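Local atomic coordinates of N-deoxyribosyltransferase (PDB entry 6EVS), a protein that probably catalyses the transfer of 2'-deoxyribose from one nucleobase to another and assembles as a hexamer. Residues A[30-35]-A[63-68]; A[42-45]-A[50-53]; A[54-59]-A[82-87]; A[116-121]-A[125-130]. All blocks are in the same frame, centred on the assembly; numbering follows the deposited sequence.

Contact 1: residues A[30-35]-A[63-68]; sequences GHTVFS and IKWADI
Trp-65 packs against Thr-32 and Phe-34 in a buried, largely apolar contact between the edge strand 32-34 and the last turn of helix 49-65. The setting is a beta-alpha-beta crossover of a Rossmann-like parallel sheet: the chain leaves strand 32-34, runs through helix 49-65 and returns as strand 68-72, with strand 3-7 lying between the two in the sheet. With CG of Trp-65 anti to the backbone N (chi1 153°), the indole reaches out from the helix end and its six-membered ring meets the strand. Thr-32 touches it at the edge, the methyl CG2 lying in the ring plane 3.8 Å from Trp-65 CZ2, and the two side chains cross at about a right angle. Backbone takes part as well, since Thr-32 O approaches Trp-65 CH2 obliquely at 3.7 Å. Phe-34 offers its methylene rather than its ring, while the phenyl group leads away and stacks on His-62. His-62 also meets Trp-65 edge-to-face, and Lys-3 makes a cation-pi contact with the indole, so the tryptophan is held from several quarters. Its NE1 gives a weak hydrogen bond to Ala-130 O of a neighbouring subunit, which ties this corner of the fold to the hexamer. Trp-65 CZ3, next to CH2 in the ring, lies 3.7 Å from Phe-34 CB.

Contact 2: residues A[42-45]-A[50-53]; sequences PEVE and EWRT
Val-44 provides the apolar part of this surface contact, in which the loop leading into helix 49-65 folds back on the helix's first turn. Its CG1, anti to the backbone N (chi1 159°), points at the backbone and side-chain root of Trp-51, lying 3.5 Å from Trp-51 CB. The same methyl rests 3.9 Å from Glu-50 CB, so it sits between two successive helix residues. The second methyl turns to the carboxylate of Glu-50, where Val-44 CG2 and Glu-50 OE1 come within 3.1 Å, a tight approach.

Carbonyl and carboxylate oxygens make up a second group of contacts. Glu-45 O is 3.1 Å from Trp-51 CB and 3.7 Å from Trp-51 CG, oblique to the ring. The bent side chain of Glu-43 brings OE2 to 3.9 Å from Trp-51 CD1, with its carboxylate plane turned 39° from the ring.

Hydrogen bonding runs through residues beside the segments. Ser-48 OG is bonded both to Glu-45 O and to Trp-51 N, and Trp-51 NE1 is bonded to Gln-40 O. Leu-108 of a neighbouring subunit packs on Trp-51. Glu-43 thus meets Trp-51, and Glu-50 meets Val-44, by van der Waals contact, while the bond from NE1 to Gln-40 O probably fixes the rotation of the indole, with Val-44 and the Glu-45 carbonyl packed at its CB.

Contact 3: residues A[54-59]-A[82-87]; sequences FVFKND and TAWELG
Phe-56 and Trp-84 both carry CG anti to the backbone N, with chi1 of -178° and -172°, and these torsions send the two aromatic side chains toward each other between helix 49-65 and helix 80-91. The rings meet by their far ends: Phe-56 CE1 lies 3.9 Å from Trp-84 CH2, and Phe-56 CZ touches the same carbon at 4.0 Å. Their approach is oblique, with planes 62° apart and the centroid of the Phe-56 ring 5.8 Å from that of the six-membered ring of Trp-84. The side chains themselves cross at about a right angle; between segments 54-59 and 82-87 the nearest alpha carbons, Asp-59 CA and Glu-85 CA, are 9.1 Å apart.

Asp-59, about a turn beyond Phe-56, faces Glu-85, the residue next to Trp-84. Asp-59 OD2 and Glu-85 OE2 are separated by 4.3 Å, and both residues are buried. Glu-85 OE2 finds its partner elsewhere, in a hydrogen bond with the hydroxyl of Tyr-5 on strand 3-7. Another subunit closes over the aromatic pair: Asp-112 of that subunit packs on Phe-56, and its Ser-113 OG is joined to Trp-84 NE1 by a weak hydrogen bond.

The two helices pack side by side on one face of the parallel Rossmann-like sheet, both touching strand 3-7, through Asp-59 and Glu-85. Chemically, aromatic carbon carries the direct touch between these two segments, and Ile-63 adds a further apolar contact with Glu-85. Beside it lie two buried carboxylates, and the Tyr-5 bond links Glu-85 to strand 3-7 next to an acid of like charge.

Contact 4: residues A[116-121]-A[125-130]; sequences AYFEDW and ENYDFA
The carbonyl oxygen of Trp-121 accepts the amide of Glu-125, with Glu-125 N and Trp-121 O 2.8 Å apart. The donor lies in the carbonyl plane, at a C=O...N angle of 159°, as suits the i to i+4 bond that builds helix 121-126. The side chain of Glu-125 runs past the same oxygen, its CG 3.6 Å from Trp-121 O. Asp-120 occupies the N-cap, its OD2 making a weak bond to Asn-122 N, while the indole of Trp-121 turns away to stack on Phe-99 and pack against helix 13-28.

Beyond the helix the contact becomes aromatic. CG of Tyr-127 stands anti to the backbone N (chi1 -173°), which brings the phenol alongside Phe-118 and Ala-116 of strand 116-118. Phe-118 meets it in an offset edge-to-face arrangement: Phe-118 CZ points at one face of the tyrosine, 3.5 Å from Tyr-127 CD1, and the ring planes are at 90°. Farther along the phenol, Ala-116 CB rests 3.8 Å from Tyr-127 OH. That hydroxyl is hydrogen-bonded to Pro-133 O, so the ring is pinned at its polar end as well as packed along its length. Met-97 of strand 96-99 touches Ala-116, Phe-118 and Tyr-127 together.

The arrangement closes the last beta-alpha unit of a five-stranded, parallel Rossmann-like fold, seating the helix and the chain that leaves it against the edge strand.

Overall arrangement
Along the chain, contact 2 falls within the span of contact 1, contact 3 interlocks with contact 1, and contact 4 follows last. Helix 49-65 serves the first three: its start in contact 2, its middle in contact 3 and its end in contact 1. Centres of contacts 1 and 3 are 13 Å apart, and the two touch where Phe-34 packs on Asn-58 and Asp-59. Contacts 1 and 4 involve the opposite outer strands of the sheet, 32-34 and 116-118, yet meet through His-31 and Phe-129. Contacts 2 and 4 lie farthest apart, about 35 Å between centres. Neighbouring subunits reach all four, so the helix and sheet framework also builds the hexamer.

Contact 1: residues A[30-35]-A[63-68]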
loop_
_atom_site.group_PDB
_atom_site.type_symbol
_atom_site.label_atom_id
_atom_site.label_comp_id
_atom_site.label_asym_id
_atom_site.label_seq_id
_atom_site.Cartn_x
_atom_site.Cartn_y
_atom_site.Cartn_z
ATOM N N GLY A 30 26.438 -14.347 0.259
ATOM C CA GLY A 30 25.836 -14.488 -1.052
ATOM C C GLY A 30 24.723 -13.510 -1.361
ATOM O O GLY A 30 24.135 -13.591 -2.450
ATOM N N HIS A 31 24.428 -12.579 -0.457
ATOM C CA HIS A 31 23.317 -11.663 -0.662
ATOM C C HIS A 31 23.727 -10.512 -1.574
ATOM O O HIS A 31 24.907 -10.173 -1.697
ATOM C CB HIS A 31 22.818 -11.127 0.680
ATOM C CG HIS A 31 22.350 -12.201 1.613
ATOM N ND1 HIS A 31 21.226 -12.967 1.366
ATOM C CD2 HIS A 31 22.866 -12.653 2.782
ATOM C CE1 HIS A 31 21.066 -13.836 2.348
ATOM N NE2 HIS A 31 22.046 -13.666 3.220
ATOM N N THR A 32 22.729 -9.908 -2.216
ATOM C CA THR A 32 22.934 -8.734 -3.057
ATOM C C THR A 32 22.585 -7.517 -2.213
ATOM O O THR A 32 21.428 -7.330 -1.834
ATOM C CB THR A 32 22.086 -8.798 -4.331
ATOM O OG1 THR A 32 22.441 -9.964 -5.079
ATOM C CG2 THR A 32 22.339 -7.567 -5.188
ATOM N N VAL A 33 23.586 -6.704 -1.894
ATOM C CA VAL A 33 23.427 -5.625 -0.932
ATOM C C VAL A 33 23.521 -4.293 -1.656
ATOM O O VAL A 33 24.528 -4.015 -2.323
ATOM C CB VAL A 33 24.489 -5.706 0.174
ATOM C CG1 VAL A 33 24.275 -4.579 1.174
ATOM C CG2 VAL A 33 24.435 -7.077 0.828
ATOM N N PHE A 34 22.499 -3.451 -1.496
ATOM C CA PHE A 34 22.597 -2.051 -1.909
ATOM C C PHE A 34 23.093 -1.235 -0.722
ATOM O O PHE A 34 22.419 -1.172 0.314
ATOM C CB PHE A 34 21.258 -1.496 -2.397
ATOM C CG PHE A 34 21.313 -0.035 -2.793
ATOM C CD1 PHE A 34 21.699 0.332 -4.073
ATOM C CD2 PHE A 34 20.978 0.963 -1.882
ATOM C CE1 PHE A 34 21.725 1.680 -4.470
ATOM C CE2 PHE A 34 21.030 2.316 -2.247
ATOM C CZ PHE A 34 21.403 2.677 -3.559
ATOM N N SER A 35 24.257 -0.604 -0.876
ATOM C CA SER A 35 24.863 0.156 0.215
ATOM C C SER A 35 24.883 1.625 -0.164
ATOM O O SER A 35 25.606 2.003 -1.094
ATOM C CB SER A 35 26.279 -0.335 0.520
ATOM O OG SER A 35 26.801 0.351 1.666
ATOM N N ILE A 63 15.049 0.566 -1.638
ATOM C CA ILE A 63 14.286 -0.044 -0.551
ATOM C C ILE A 63 13.152 -0.870 -1.128
ATOM O O ILE A 63 12.871 -1.984 -0.665
ATOM C CB ILE A 63 13.744 1.023 0.420
ATOM C CG1 ILE A 63 14.861 1.883 1.006
ATOM C CG2 ILE A 63 12.937 0.357 1.535
ATOM C CD1 ILE A 63 14.296 2.916 1.968
ATOM N N LYS A 64 12.488 -0.338 -2.158
ATOM C CA LYS A 64 11.393 -1.059 -2.809
ATOM C C LYS A 64 11.889 -2.312 -3.524
ATOM O O LYS A 64 11.196 -3.345 -3.535
ATOM C CB LYS A 64 10.677 -0.123 -3.778
ATOM C CG LYS A 64 9.812 0.902 -3.078
ATOM C CD LYS A 64 9.580 2.128 -3.941
ATOM C CE LYS A 64 8.678 3.112 -3.213
ATOM N NZ LYS A 64 8.206 4.227 -4.078
ATOM N N TRP A 65 13.083 -2.237 -4.130
ATOM C CA TRP A 65 13.688 -3.378 -4.821
ATOM C C TRP A 65 14.123 -4.486 -3.856
ATOM O O TRP A 65 14.140 -5.665 -4.232
ATOM C CB TRP A 65 14.866 -2.856 -5.645
ATOM C CG TRP A 65 16.036 -3.768 -5.977
ATOM C CD1 TRP A 65 16.243 -4.446 -7.155
ATOM C CD2 TRP A 65 17.190 -4.042 -5.149
ATOM N NE1 TRP A 65 17.444 -5.122 -7.106
ATOM C CE2 TRP A 65 18.041 -4.898 -5.888
ATOM C CE3 TRP A 65 17.590 -3.634 -3.864
ATOM C CZ2 TRP A 65 19.261 -5.381 -5.369
ATOM C CZ3 TRP A 65 18.809 -4.118 -3.344
ATOM C CH2 TRP A 65 19.622 -4.984 -4.097
ATOM N N ALA A 66 14.476 -4.126 -2.623
ATOM C CA ALA A 66 15.040 -5.065 -1.661
ATOM C C ALA A 66 13.980 -6.038 -1.136
ATOM O O ALA A 66 12.798 -5.701 -1.043
ATOM C CB ALA A 66 15.630 -4.304 -0.472
ATOM N N ASP A 67 14.430 -7.254 -0.778
ATOM C CA ASP A 67 13.616 -8.203 -0.012
ATOM C C ASP A 67 13.561 -7.841 1.464
ATOM O O ASP A 67 12.533 -8.044 2.127
ATOM C CB ASP A 67 14.183 -9.617 -0.148
ATOM C CG ASP A 67 14.171 -10.108 -1.591
ATOM O OD1 ASP A 67 15.231 -10.616 -2.061
ATOM O OD2 ASP A 67 13.110 -9.913 -2.255
ATOM N N ILE A 68 14.674 -7.319 1.988
ATOM C CA ILE A 68 14.898 -7.124 3.415
ATOM C C ILE A 68 15.653 -5.809 3.579
ATOM O O ILE A 68 16.570 -5.515 2.801
ATOM C CB ILE A 68 15.752 -8.255 4.025
ATOM C CG1 ILE A 68 15.049 -9.612 3.938
ATOM C CG2 ILE A 68 16.213 -7.907 5.465
ATOM C CD1 ILE A 68 16.026 -10.765 4.063
#

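Contact 2: residues A[42-45]-A[50-53]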
loop_
_atom_site.group_PDB
_atom_site.type_symbol
_atom_site.label_atom_id
_atom_site.label_comp_id
_atom_site.label_asym_id
_atom_site.label_seq_id
_atom_site.Cartn_x
_atom_site.Cartn_y
_atom_site.Cartn_z
ATOM N N PRO A 42 28.117 9.432 -9.412
ATOM C CA PRO A 42 29.418 9.919 -9.886
ATOM C C PRO A 42 29.409 10.549 -11.280
ATOM O O PRO A 42 29.529 9.834 -12.281
ATOM C CB PRO A 42 30.266 8.641 -9.872
ATOM C CG PRO A 42 29.227 7.483 -10.039
ATOM C CD PRO A 42 27.837 8.093 -9.951
ATOM N N GLU A 43 29.276 11.870 -11.373
ATOM C CA GLU A 43 28.980 12.716 -10.228
ATOM C C GLU A 43 28.209 13.949 -10.658
ATOM O O GLU A 43 28.785 14.935 -11.113
ATOM C CB GLU A 43 30.249 13.148 -9.484
ATOM C CG GLU A 43 29.978 14.026 -8.254
ATOM C CD GLU A 43 29.502 13.232 -7.045
ATOM O OE1 GLU A 43 30.283 12.413 -6.524
ATOM O OE2 GLU A 43 28.340 13.414 -6.616
ATOM N N VAL A 44 26.888 13.864 -10.537
ATOM C CA VAL A 44 26.079 15.062 -10.426
ATOM C C VAL A 44 26.671 15.927 -9.323
ATOM O O VAL A 44 27.158 15.412 -8.310
ATOM C CB VAL A 44 24.618 14.675 -10.126
ATOM C CG1 VAL A 44 23.862 15.833 -9.517
ATOM C CG2 VAL A 44 23.932 14.191 -11.383
ATOM N N GLU A 45 26.655 17.249 -9.521
ATOM C CA GLU A 45 27.233 18.157 -8.534
ATOM C C GLU A 45 26.699 17.850 -7.145
ATOM O O GLU A 45 25.484 17.746 -6.943
ATOM C CB GLU A 45 26.939 19.613 -8.897
ATOM C CG GLU A 45 27.376 20.598 -7.813
ATOM C CD GLU A 45 27.413 22.026 -8.300
ATOM O OE1 GLU A 45 28.442 22.706 -8.080
ATOM O OE2 GLU A 45 26.413 22.469 -8.903
ATOM N N GLU A 50 19.464 18.545 -8.258
ATOM C CA GLU A 50 19.526 17.291 -9.007
ATOM C C GLU A 50 20.092 16.156 -8.154
ATOM O O GLU A 50 19.569 15.033 -8.160
ATOM C CB GLU A 50 20.371 17.486 -10.266
ATOM C CG GLU A 50 20.384 16.292 -11.204
ATOM C CD GLU A 50 20.948 16.619 -12.564
ATOM O OE1 GLU A 50 22.043 16.112 -12.912
ATOM O OE2 GLU A 50 20.306 17.395 -13.309
ATOM N N TRP A 51 21.183 16.428 -7.424
ATOM C CA TRP A 51 21.821 15.392 -6.616
ATOM C C TRP A 51 20.921 14.956 -5.464
ATOM O O TRP A 51 20.752 13.750 -5.221
ATOM C CB TRP A 51 23.188 15.896 -6.109
ATOM C CG TRP A 51 23.839 14.925 -5.187
ATOM C CD1 TRP A 51 24.679 13.901 -5.523
ATOM C CD2 TRP A 51 23.674 14.862 -3.771
ATOM N NE1 TRP A 51 25.045 13.200 -4.395
ATOM C CE2 TRP A 51 24.447 13.777 -3.306
ATOM C CE3 TRP A 51 22.957 15.629 -2.844
ATOM C CZ2 TRP A 51 24.514 13.433 -1.954
ATOM C CZ3 TRP A 51 23.030 15.286 -1.500
ATOM C CH2 TRP A 51 23.791 14.193 -1.074
ATOM N N ARG A 52 20.301 15.915 -4.767
ATOM C CA ARG A 52 19.391 15.566 -3.677
ATOM C C ARG A 52 18.211 14.731 -4.189
ATOM O O ARG A 52 17.788 13.767 -3.542
ATOM C CB ARG A 52 18.908 16.842 -2.970
ATOM C CG ARG A 52 17.479 17.246 -3.295
ATOM C CD ARG A 52 16.991 18.514 -2.601
ATOM N NE ARG A 52 15.524 18.577 -2.605
ATOM C CZ ARG A 52 14.813 19.464 -1.914
ATOM N NH1 ARG A 52 15.441 20.356 -1.153
ATOM N NH2 ARG A 52 13.482 19.449 -1.963
ATOM N N THR A 53 17.691 15.068 -5.366
ATOM C CA THR A 53 16.551 14.344 -5.921
ATOM C C THR A 53 16.940 12.927 -6.303
ATOM O O THR A 53 16.240 11.968 -5.949
ATOM C CB THR A 53 15.996 15.103 -7.123
ATOM O OG1 THR A 53 15.706 16.446 -6.734
ATOM C CG2 THR A 53 14.727 14.409 -7.683
#

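Contact 3: residues A[54-59]-A[82-87]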
loop_
_atom_site.group_PDB
_atom_site.type_symbol
_atom_site.label_atom_id
_atom_site.label_comp_id
_atom_site.label_asym_id
_atom_site.label_seq_id
_atom_site.Cartn_x
_atom_site.Cartn_y
_atom_site.Cartn_z
ATOM N N PHE A 54 18.040 12.774 -7.051
ATOM C CA PHE A 54 18.409 11.447 -7.533
ATOM C C PHE A 54 18.782 10.518 -6.384
ATOM O O PHE A 54 18.450 9.328 -6.411
ATOM C CB PHE A 54 19.555 11.549 -8.533
ATOM C CG PHE A 54 19.130 12.052 -9.882
ATOM C CD1 PHE A 54 17.803 11.967 -10.282
ATOM C CD2 PHE A 54 20.052 12.622 -10.745
ATOM C CE1 PHE A 54 17.398 12.441 -11.537
ATOM C CE2 PHE A 54 19.655 13.088 -11.995
ATOM C CZ PHE A 54 18.325 12.994 -12.387
ATOM N N VAL A 55 19.482 11.036 -5.378
ATOM C CA VAL A 55 19.867 10.189 -4.254
ATOM C C VAL A 55 18.628 9.703 -3.514
ATOM O O VAL A 55 18.486 8.508 -3.218
ATOM C CB VAL A 55 20.830 10.940 -3.320
ATOM C CG1 VAL A 55 20.916 10.212 -1.972
ATOM C CG2 VAL A 55 22.213 11.065 -3.959
ATOM N N PHE A 56 17.720 10.622 -3.187
ATOM C CA PHE A 56 16.467 10.229 -2.551
ATOM C C PHE A 56 15.737 9.183 -3.383
ATOM O O PHE A 56 15.365 8.117 -2.881
ATOM C CB PHE A 56 15.582 11.459 -2.342
ATOM C CG PHE A 56 14.282 11.149 -1.653
ATOM C CD1 PHE A 56 14.202 11.105 -0.259
ATOM C CD2 PHE A 56 13.159 10.904 -2.387
ATOM C CE1 PHE A 56 12.986 10.817 0.378
ATOM C CE2 PHE A 56 11.928 10.592 -1.761
ATOM C CZ PHE A 56 11.859 10.546 -0.370
ATOM N N LYS A 57 15.554 9.467 -4.675
ATOM C CA LYS A 57 14.784 8.566 -5.527
ATOM C C LYS A 57 15.486 7.229 -5.676
ATOM O O LYS A 57 14.847 6.180 -5.602
ATOM C CB LYS A 57 14.550 9.202 -6.899
ATOM C CG LYS A 57 13.548 10.328 -6.874
ATOM C CD LYS A 57 13.358 10.934 -8.280
ATOM C CE LYS A 57 12.236 11.962 -8.283
ATOM N NZ LYS A 57 11.528 12.061 -9.597
ATOM N N ASN A 58 16.814 7.241 -5.839
ATOM C CA ASN A 58 17.515 5.977 -6.015
ATOM C C ASN A 58 17.480 5.157 -4.737
ATOM O O ASN A 58 17.328 3.928 -4.781
ATOM C CB ASN A 58 18.963 6.227 -6.444
ATOM C CG ASN A 58 19.639 4.972 -6.959
ATOM O OD1 ASN A 58 19.002 4.136 -7.613
ATOM N ND2 ASN A 58 20.925 4.824 -6.668
ATOM N N ASP A 59 17.619 5.824 -3.590
ATOM C CA ASP A 59 17.599 5.127 -2.303
ATOM C C ASP A 59 16.244 4.475 -2.070
ATOM O O ASP A 59 16.156 3.274 -1.778
ATOM C CB ASP A 59 17.921 6.106 -1.168
ATOM C CG ASP A 59 19.413 6.434 -1.064
ATOM O OD1 ASP A 59 20.209 5.906 -1.876
ATOM O OD2 ASP A 59 19.777 7.217 -0.169
ATOM N N THR A 82 18.386 6.905 8.778
ATOM C CA THR A 82 18.226 5.459 8.948
ATOM C C THR A 82 16.879 5.139 9.579
ATOM O O THR A 82 16.137 4.277 9.084
ATOM C CB THR A 82 19.366 4.888 9.801
ATOM O OG1 THR A 82 20.600 5.024 9.085
ATOM C CG2 THR A 82 19.117 3.399 10.106
ATOM N N ALA A 83 16.526 5.855 10.649
ATOM C CA ALA A 83 15.235 5.625 11.297
ATOM C C ALA A 83 14.076 5.850 10.323
ATOM O O ALA A 83 13.113 5.069 10.297
ATOM C CB ALA A 83 15.101 6.543 12.518
ATOM N N TRP A 84 14.174 6.902 9.500
ATOM C CA TRP A 84 13.183 7.157 8.446
ATOM C C TRP A 84 13.087 5.973 7.490
ATOM O O TRP A 84 11.982 5.521 7.130
ATOM C CB TRP A 84 13.574 8.458 7.710
ATOM C CG TRP A 84 12.562 8.987 6.706
ATOM C CD1 TRP A 84 11.674 10.014 6.895
ATOM C CD2 TRP A 84 12.343 8.509 5.370
ATOM N NE1 TRP A 84 10.899 10.187 5.764
ATOM C CE2 TRP A 84 11.299 9.291 4.809
ATOM C CE3 TRP A 84 12.935 7.513 4.586
ATOM C CZ2 TRP A 84 10.834 9.104 3.493
ATOM C CZ3 TRP A 84 12.446 7.312 3.268
ATOM C CH2 TRP A 84 11.408 8.106 2.750
ATOM N N GLU A 85 14.233 5.434 7.079
ATOM C CA GLU A 85 14.217 4.311 6.144
ATOM C C GLU A 85 13.639 3.051 6.770
ATOM O O GLU A 85 13.052 2.235 6.055
ATOM C CB GLU A 85 15.629 4.043 5.620
ATOM C CG GLU A 85 16.154 5.230 4.812
ATOM C CD GLU A 85 17.615 5.098 4.439
ATOM O OE1 GLU A 85 18.388 4.412 5.150
ATOM O OE2 GLU A 85 17.990 5.709 3.424
ATOM N N LEU A 86 13.807 2.846 8.078
ATOM C CA LEU A 86 13.162 1.674 8.691
ATOM C C LEU A 86 11.653 1.858 8.796
ATOM O O LEU A 86 10.900 0.898 8.620
ATOM C CB LEU A 86 13.760 1.383 10.079
ATOM C CG LEU A 86 15.261 1.106 10.102
ATOM C CD1 LEU A 86 15.767 1.164 11.547
ATOM C CD2 LEU A 86 15.568 -0.254 9.479
ATOM N N GLY A 87 11.183 3.077 9.079
ATOM C CA GLY A 87 9.743 3.310 9.077
ATOM C C GLY A 87 9.125 3.118 7.696
ATOM O O GLY A 87 8.095 2.458 7.540
#

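Contact 4: residues A[116-121]-A[125-130]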
loop_
_atom_site.group_PDB
_atom_site.type_symbol
_atom_site.label_atom_id
_atom_site.label_comp_id
_atom_site.label_asym_id
_atom_site.label_seq_id
_atom_site.Cartn_x
_atom_site.Cartn_y
_atom_site.Cartn_z
ATOM N N ALA A 116 13.972 -9.189 13.148
ATOM C CA ALA A 116 15.100 -9.895 13.733
ATOM C C ALA A 116 16.102 -8.875 14.259
ATOM O O ALA A 116 16.376 -7.860 13.610
ATOM C CB ALA A 116 15.758 -10.840 12.718
ATOM N N TYR A 117 16.614 -9.134 15.456
ATOM C CA TYR A 117 17.521 -8.231 16.145
ATOM C C TYR A 117 18.814 -8.971 16.458
ATOM O O TYR A 117 18.778 -10.100 16.969
ATOM C CB TYR A 117 16.878 -7.702 17.433
ATOM C CG TYR A 117 17.810 -6.865 18.290
ATOM C CD1 TYR A 117 18.401 -7.395 19.442
ATOM C CD2 TYR A 117 18.105 -5.551 17.944
ATOM C CE1 TYR A 117 19.255 -6.628 20.227
ATOM C CE2 TYR A 117 18.964 -4.778 18.719
ATOM C CZ TYR A 117 19.532 -5.323 19.862
ATOM O OH TYR A 117 20.383 -4.570 20.646
ATOM N N PHE A 118 19.949 -8.328 16.163
ATOM C CA PHE A 118 21.275 -8.918 16.313
ATOM C C PHE A 118 22.202 -7.989 17.088
ATOM O O PHE A 118 22.149 -6.762 16.924
ATOM C CB PHE A 118 21.903 -9.216 14.941
ATOM C CG PHE A 118 21.062 -10.101 14.081
ATOM C CD1 PHE A 118 20.178 -9.559 13.159
ATOM C CD2 PHE A 118 21.128 -11.480 14.225
ATOM C CE1 PHE A 118 19.390 -10.384 12.371
ATOM C CE2 PHE A 118 20.342 -12.307 13.448
ATOM C CZ PHE A 118 19.476 -11.760 12.534
ATOM N N GLU A 119 23.062 -8.579 17.913
ATOM C CA GLU A 119 24.141 -7.831 18.545
ATOM C C GLU A 119 25.513 -8.434 18.280
ATOM O O GLU A 119 26.507 -7.921 18.804
ATOM C CB GLU A 119 23.898 -7.703 20.059
ATOM C CG GLU A 119 22.748 -6.754 20.418
ATOM C CD GLU A 119 22.639 -6.531 21.914
ATOM O OE1 GLU A 119 23.558 -6.960 22.616
ATOM O OE2 GLU A 119 21.647 -5.934 22.386
ATOM N N ASP A 120 25.604 -9.482 17.463
ATOM C CA ASP A 120 26.891 -10.061 17.108
ATOM C C ASP A 120 26.827 -10.509 15.660
ATOM O O ASP A 120 25.783 -10.974 15.189
ATOM C CB ASP A 120 27.253 -11.240 18.016
ATOM C CG ASP A 120 28.589 -11.877 17.651
ATOM O OD1 ASP A 120 28.865 -12.988 18.157
ATOM O OD2 ASP A 120 29.370 -11.275 16.874
ATOM N N TRP A 121 27.951 -10.381 14.950
ATOM C CA TRP A 121 27.911 -10.725 13.528
ATOM C C TRP A 121 27.824 -12.235 13.322
ATOM O O TRP A 121 27.231 -12.686 12.337
ATOM C CB TRP A 121 29.119 -10.125 12.798
ATOM C CG TRP A 121 28.989 -8.637 12.616
ATOM C CD1 TRP A 121 29.758 -7.666 13.197
ATOM C CD2 TRP A 121 28.006 -7.954 11.837
ATOM N NE1 TRP A 121 29.323 -6.421 12.804
ATOM C CE2 TRP A 121 28.244 -6.572 11.977
ATOM C CE3 TRP A 121 26.950 -8.376 11.021
ATOM C CZ2 TRP A 121 27.462 -5.611 11.329
ATOM C CZ3 TRP A 121 26.177 -7.413 10.377
ATOM C CH2 TRP A 121 26.439 -6.051 10.536
ATOM N N GLU A 125 25.592 -14.385 10.815
ATOM C CA GLU A 125 26.168 -15.361 9.898
ATOM C C GLU A 125 25.434 -16.693 9.951
ATOM O O GLU A 125 25.418 -17.423 8.952
ATOM C CB GLU A 125 27.655 -15.546 10.195
ATOM C CG GLU A 125 28.493 -14.465 9.529
ATOM C CD GLU A 125 29.755 -14.125 10.290
ATOM O OE1 GLU A 125 30.288 -13.020 10.060
ATOM O OE2 GLU A 125 30.217 -14.954 11.106
ATOM N N ASN A 126 24.808 -17.014 11.083
ATOM C CA ASN A 126 24.062 -18.256 11.237
ATOM C C ASN A 126 22.560 -18.103 11.007
ATOM O O ASN A 126 21.853 -19.113 10.991
ATOM C CB ASN A 126 24.303 -18.840 12.632
ATOM C CG ASN A 126 25.739 -19.284 12.831
ATOM O OD1 ASN A 126 26.397 -19.744 11.895
ATOM N ND2 ASN A 126 26.234 -19.150 14.059
ATOM N N TYR A 127 22.063 -16.878 10.829
ATOM C CA TYR A 127 20.636 -16.651 10.625
ATOM C C TYR A 127 20.149 -17.312 9.336
ATOM O O TYR A 127 20.825 -17.268 8.303
ATOM C CB TYR A 127 20.361 -15.147 10.577
ATOM C CG TYR A 127 18.902 -14.772 10.528
ATOM C CD1 TYR A 127 18.110 -14.815 11.674
ATOM C CD2 TYR A 127 18.312 -14.366 9.328
ATOM C CE1 TYR A 127 16.766 -14.456 11.626
ATOM C CE2 TYR A 127 16.979 -14.001 9.276
ATOM C CZ TYR A 127 16.209 -14.052 10.422
ATOM O OH TYR A 127 14.879 -13.691 10.357
ATOM N N ASP A 128 18.960 -17.916 9.391
ATOM C CA ASP A 128 18.367 -18.561 8.219
ATOM C C ASP A 128 17.565 -17.517 7.449
ATOM O O ASP A 128 16.399 -17.262 7.757
ATOM C CB ASP A 128 17.495 -19.742 8.631
ATOM C CG ASP A 128 17.132 -20.638 7.453
ATOM O OD1 ASP A 128 17.140 -20.157 6.298
ATOM O OD2 ASP A 128 16.836 -21.827 7.684
ATOM N N PHE A 129 18.196 -16.920 6.434
ATOM C CA PHE A 129 17.540 -15.911 5.608
ATOM C C PHE A 129 16.417 -16.506 4.763
ATOM O O PHE A 129 15.473 -15.794 4.397
ATOM C CB PHE A 129 18.564 -15.244 4.685
ATOM C CG PHE A 129 19.435 -14.235 5.360
ATOM C CD1 PHE A 129 20.530 -14.638 6.108
ATOM C CD2 PHE A 129 19.174 -12.880 5.233
ATOM C CE1 PHE A 129 21.356 -13.699 6.719
ATOM C CE2 PHE A 129 19.992 -11.941 5.831
ATOM C CZ PHE A 129 21.082 -12.350 6.583
ATOM N N ALA A 130 16.512 -17.794 4.426
ATOM C CA ALA A 130 15.497 -18.424 3.583
ATOM C C ALA A 130 14.144 -18.475 4.288
ATOM O O ALA A 130 13.118 -18.095 3.710
ATOM C CB ALA A 130 15.949 -19.832 3.187
#